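Long-range contact in methyltransferase (Bacteroides thetaiotaomicron, PDB 3FQ6), which probably takes part in methyl transfer as a domain of a tetrapyrrole (corrin/porphyrin) methylase family enzyme: residues R76-L81 with E101-I106. Numbering follows the deposited sequence.
Sequences REISKL and EPRGEI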
ATOM      1  N   ARG A  76      -5.617   3.947  -7.357  1.00 38.38           N
ATOM      2  CA  ARG A  76      -6.778   3.171  -7.781  1.00 39.14           C
ATOM      3  C   ARG A  76      -7.094   3.532  -9.217  1.00 38.97           C
ATOM      4  O   ARG A  76      -7.428   4.689  -9.476  1.00 38.10           O
ATOM      5  CB  ARG A  76      -8.020   3.531  -6.956  1.00 39.44           C
ATOM      6  CG  ARG A  76      -8.071   3.065  -5.537  1.00 41.52           C
ATOM      7  CD  ARG A  76      -9.370   3.586  -4.873  1.00 45.44           C
ATOM      8  NE  ARG A  76     -10.577   3.337  -5.665  1.00 48.75           N
ATOM      9  CZ  ARG A  76     -11.657   4.131  -5.717  1.00 49.11           C
ATOM     10  NH1 ARG A  76     -12.699   3.784  -6.472  1.00 49.71           N
ATOM     11  NH2 ARG A  76     -11.705   5.270  -5.043  1.00 48.64           N
ATOM     12  N   GLU A  77      -6.965   2.547 -10.125  1.00 39.63           N
ATOM     13  CA  GLU A  77      -7.560   2.577 -11.485  1.00 39.51           C
ATOM     14  C   GLU A  77      -9.028   2.380 -11.264  1.00 39.28           C
ATOM     15  O   GLU A  77      -9.429   1.271 -10.942  1.00 39.88           O
ATOM     16  CB  GLU A  77      -7.141   1.371 -12.316  1.00 39.62           C
ATOM     17  CG  GLU A  77      -5.683   1.122 -12.456  1.00 42.27           C
ATOM     18  CD  GLU A  77      -5.181   1.549 -13.791  1.00 46.02           C
ATOM     19  OE1 GLU A  77      -4.094   2.173 -13.820  1.00 47.99           O
ATOM     20  OE2 GLU A  77      -5.877   1.279 -14.808  1.00 49.21           O
ATOM     21  N   ILE A  78      -9.838   3.417 -11.426  1.00 38.92           N
ATOM     22  CA  ILE A  78     -11.271   3.274 -11.200  1.00 37.96           C
ATOM     23  C   ILE A  78     -11.948   2.818 -12.473  1.00 37.99           C
ATOM     24  O   ILE A  78     -13.042   2.274 -12.449  1.00 37.55           O
ATOM     25  CB  ILE A  78     -11.896   4.565 -10.663  1.00 38.00           C
ATOM     26  CG1 ILE A  78     -11.285   4.883  -9.292  1.00 36.90           C
ATOM     27  CG2 ILE A  78     -13.417   4.416 -10.569  1.00 37.17           C
ATOM     28  CD1 ILE A  78     -11.591   6.254  -8.747  1.00 36.56           C
ATOM     29  N   SER A  79     -11.270   3.043 -13.584  1.00 37.98           N
ATOM     30  CA  SER A  79     -11.726   2.608 -14.886  1.00 38.24           C
ATOM     31  C   SER A  79     -10.551   2.892 -15.788  1.00 38.35           C
ATOM     32  O   SER A  79      -9.515   3.359 -15.338  1.00 39.17           O
ATOM     33  CB  SER A  79     -12.941   3.422 -15.337  1.00 38.16           C
ATOM     34  OG  SER A  79     -12.547   4.547 -16.097  1.00 38.27           O
ATOM     35  N   LYS A  80     -10.708   2.628 -17.064  1.00 38.44           N
ATOM     36  CA  LYS A  80      -9.674   2.967 -18.025  1.00 38.70           C
ATOM     37  C   LYS A  80      -9.542   4.494 -18.172  1.00 38.08           C
ATOM     38  O   LYS A  80      -8.457   5.013 -18.439  1.00 38.00           O
ATOM     39  CB  LYS A  80     -10.009   2.304 -19.372  1.00 38.73           C
ATOM     40  CG  LYS A  80      -9.124   2.727 -20.529  1.00 40.14           C
ATOM     41  CD  LYS A  80      -7.654   2.276 -20.354  1.00 42.00           C
ATOM     42  CE  LYS A  80      -6.810   2.690 -21.572  1.00 41.28           C
ATOM     43  NZ  LYS A  80      -7.614   2.625 -22.828  1.00 40.29           N
ATOM     44  N   LEU A  81     -10.663   5.190 -17.990  1.00 37.41           N
ATOM     45  CA  LEU A  81     -10.744   6.627 -18.144  1.00 36.73           C
ATOM     46  C   LEU A  81     -10.401   7.385 -16.854  1.00 36.78           C
ATOM     47  O   LEU A  81     -10.209   8.600 -16.877  1.00 36.90           O
ATOM     48  CB  LEU A  81     -12.158   6.994 -18.577  1.00 36.40           C
ATOM     49  CG  LEU A  81     -12.547   7.104 -20.069  1.00 36.93           C
ATOM     50  CD1 LEU A  81     -12.191   5.892 -20.961  1.00 36.43           C
ATOM     51  CD2 LEU A  81     -14.027   7.449 -20.186  1.00 34.08           C
ATOM     52  N   GLU A 101     -16.279   3.247  -0.458  1.00 55.27           N
ATOM     53  CA  GLU A 101     -15.983   1.885  -0.961  1.00 55.42           C
ATOM     54  C   GLU A 101     -14.916   1.772  -2.063  1.00 54.89           C
ATOM     55  O   GLU A 101     -15.080   2.330  -3.159  1.00 54.87           O
ATOM     56  CB  GLU A 101     -17.258   1.174  -1.422  1.00 55.64           C
ATOM     57  CG  GLU A 101     -18.065   0.623  -0.274  1.00 57.52           C
ATOM     58  CD  GLU A 101     -17.180   0.201   0.898  1.00 60.27           C
ATOM     59  OE1 GLU A 101     -17.583  -0.730   1.650  1.00 60.96           O
ATOM     60  OE2 GLU A 101     -16.088   0.812   1.069  1.00 59.46           O
ATOM     61  N   PRO A 102     -13.820   1.031  -1.781  1.00 54.34           N
ATOM     62  CA  PRO A 102     -12.826   0.940  -2.840  1.00 53.31           C
ATOM     63  C   PRO A 102     -13.408   0.076  -3.937  1.00 52.24           C
ATOM     64  O   PRO A 102     -13.950  -1.005  -3.678  1.00 51.98           O
ATOM     65  CB  PRO A 102     -11.605   0.275  -2.161  1.00 53.21           C
ATOM     66  CG  PRO A 102     -11.910   0.265  -0.662  1.00 54.07           C
ATOM     67  CD  PRO A 102     -13.433   0.224  -0.604  1.00 54.50           C
ATOM     68  N   ARG A 103     -13.372   0.621  -5.140  1.00 51.10           N
ATOM     69  CA  ARG A 103     -13.667  -0.112  -6.351  1.00 50.08           C
ATOM     70  C   ARG A 103     -12.351   0.057  -7.121  1.00 48.61           C
ATOM     71  O   ARG A 103     -11.564   0.945  -6.791  1.00 48.13           O
ATOM     72  CB  ARG A 103     -14.838   0.561  -7.072  1.00 50.61           C
ATOM     73  CG  ARG A 103     -16.083  -0.322  -7.373  1.00 53.50           C
ATOM     74  CD  ARG A 103     -17.339   0.516  -7.778  1.00 56.34           C
ATOM     75  NE  ARG A 103     -17.222   1.172  -9.096  1.00 58.13           N
ATOM     76  CZ  ARG A 103     -16.499   2.275  -9.373  1.00 57.79           C
ATOM     77  NH1 ARG A 103     -15.784   2.902  -8.440  1.00 58.67           N
ATOM     78  NH2 ARG A 103     -16.485   2.759 -10.608  1.00 56.26           N
ATOM     79  N   GLY A 104     -12.091  -0.805  -8.102  1.00 47.04           N
ATOM     80  CA  GLY A 104     -10.950  -0.647  -9.005  1.00 45.05           C
ATOM     81  C   GLY A 104      -9.693  -1.417  -8.644  1.00 44.18           C
ATOM     82  O   GLY A 104      -9.714  -2.234  -7.724  1.00 44.81           O
ATOM     83  N   GLU A 105      -8.598  -1.154  -9.363  1.00 42.74           N
ATOM     84  CA  GLU A 105      -7.327  -1.867  -9.172  1.00 41.73           C
ATOM     85  C   GLU A 105      -6.386  -1.010  -8.343  1.00 40.70           C
ATOM     86  O   GLU A 105      -6.202   0.167  -8.644  1.00 40.80           O
ATOM     87  CB  GLU A 105      -6.675  -2.216 -10.508  1.00 41.74           C
ATOM     88  CG  GLU A 105      -7.555  -3.038 -11.433  1.00 45.08           C
ATOM     89  CD  GLU A 105      -6.779  -3.703 -12.566  1.00 50.62           C
ATOM     90  OE1 GLU A 105      -7.422  -4.238 -13.512  1.00 52.09           O
ATOM     91  OE2 GLU A 105      -5.525  -3.700 -12.511  1.00 52.83           O
ATOM     92  N   ILE A 106      -5.794  -1.609  -7.313  1.00 39.21           N
ATOM     93  CA  ILE A 106      -5.089  -0.875  -6.287  1.00 38.02           C
ATOM     94  C   ILE A 106      -3.587  -1.152  -6.292  1.00 37.61           C
ATOM     95  O   ILE A 106      -3.147  -2.303  -6.412  1.00 38.41           O
ATOM     96  CB  ILE A 106      -5.595  -1.254  -4.900  1.00 38.04           C
ATOM     97  CG1 ILE A 106      -7.116  -1.485  -4.909  1.00 37.98           C
ATOM     98  CG2 ILE A 106      -5.106  -0.227  -3.859  1.00 38.71           C
ATOM     99  CD1 ILE A 106      -7.956  -0.383  -4.367  1.00 39.59           C
TER
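Arg76 reaches along the end of the sheet and takes hold of the backbone carbonyl of Arg103. Its NE donates to Arg103 O at 2.8 Å, with the oxygen at the guanidinium edge, close to its plane; a second, weak bond from Arg76 NH1 meets the same oxygen at 3.1 Å. The bend at chi3 (49°) turns the guanidinium from the extended part of the chain toward that carbonyl. Pro102 CA lies over one face of the group and Ile78 CG1 over the opposite one, while NH2 makes a salt bridge to Glu84 on the neighbouring strand 83-87. Nearer the backbone on the same side chain, Arg76 CG packs 3.6 Å from Ile106 CD1, the two chains running side by side, with Phe97 of helix 90-99 against the arginine.

Next to this tight part, strands 71-77 and 105-110 meet as antiparallel neighbours. Glu77 and Glu105 form a hydrogen-bonded pair, Glu77 N to Glu105 O at 2.9 Å and Glu105 N to Glu77 O at 3.0 Å. Gly104 CA makes a CA-H...O contact of 3.1 Å with Glu77 O; lacking a side chain, it lets the backbones come this close.

The sheet face bearing Glu77 and Glu105 is looser: Glu77 CG lies 4.0 Å from Glu105 CB, and the carboxylates stay apart. A second, exposed margin adjoins the Arg76 guanidinium, where Arg103 brings NH1 and NH2 against Ile78 CG2, the side chains crossing at about a right angle. The NE bond ties the loop to the sheet through a main-chain oxygen; Glu84 probably offsets the charge of buried Arg76 beside Arg103.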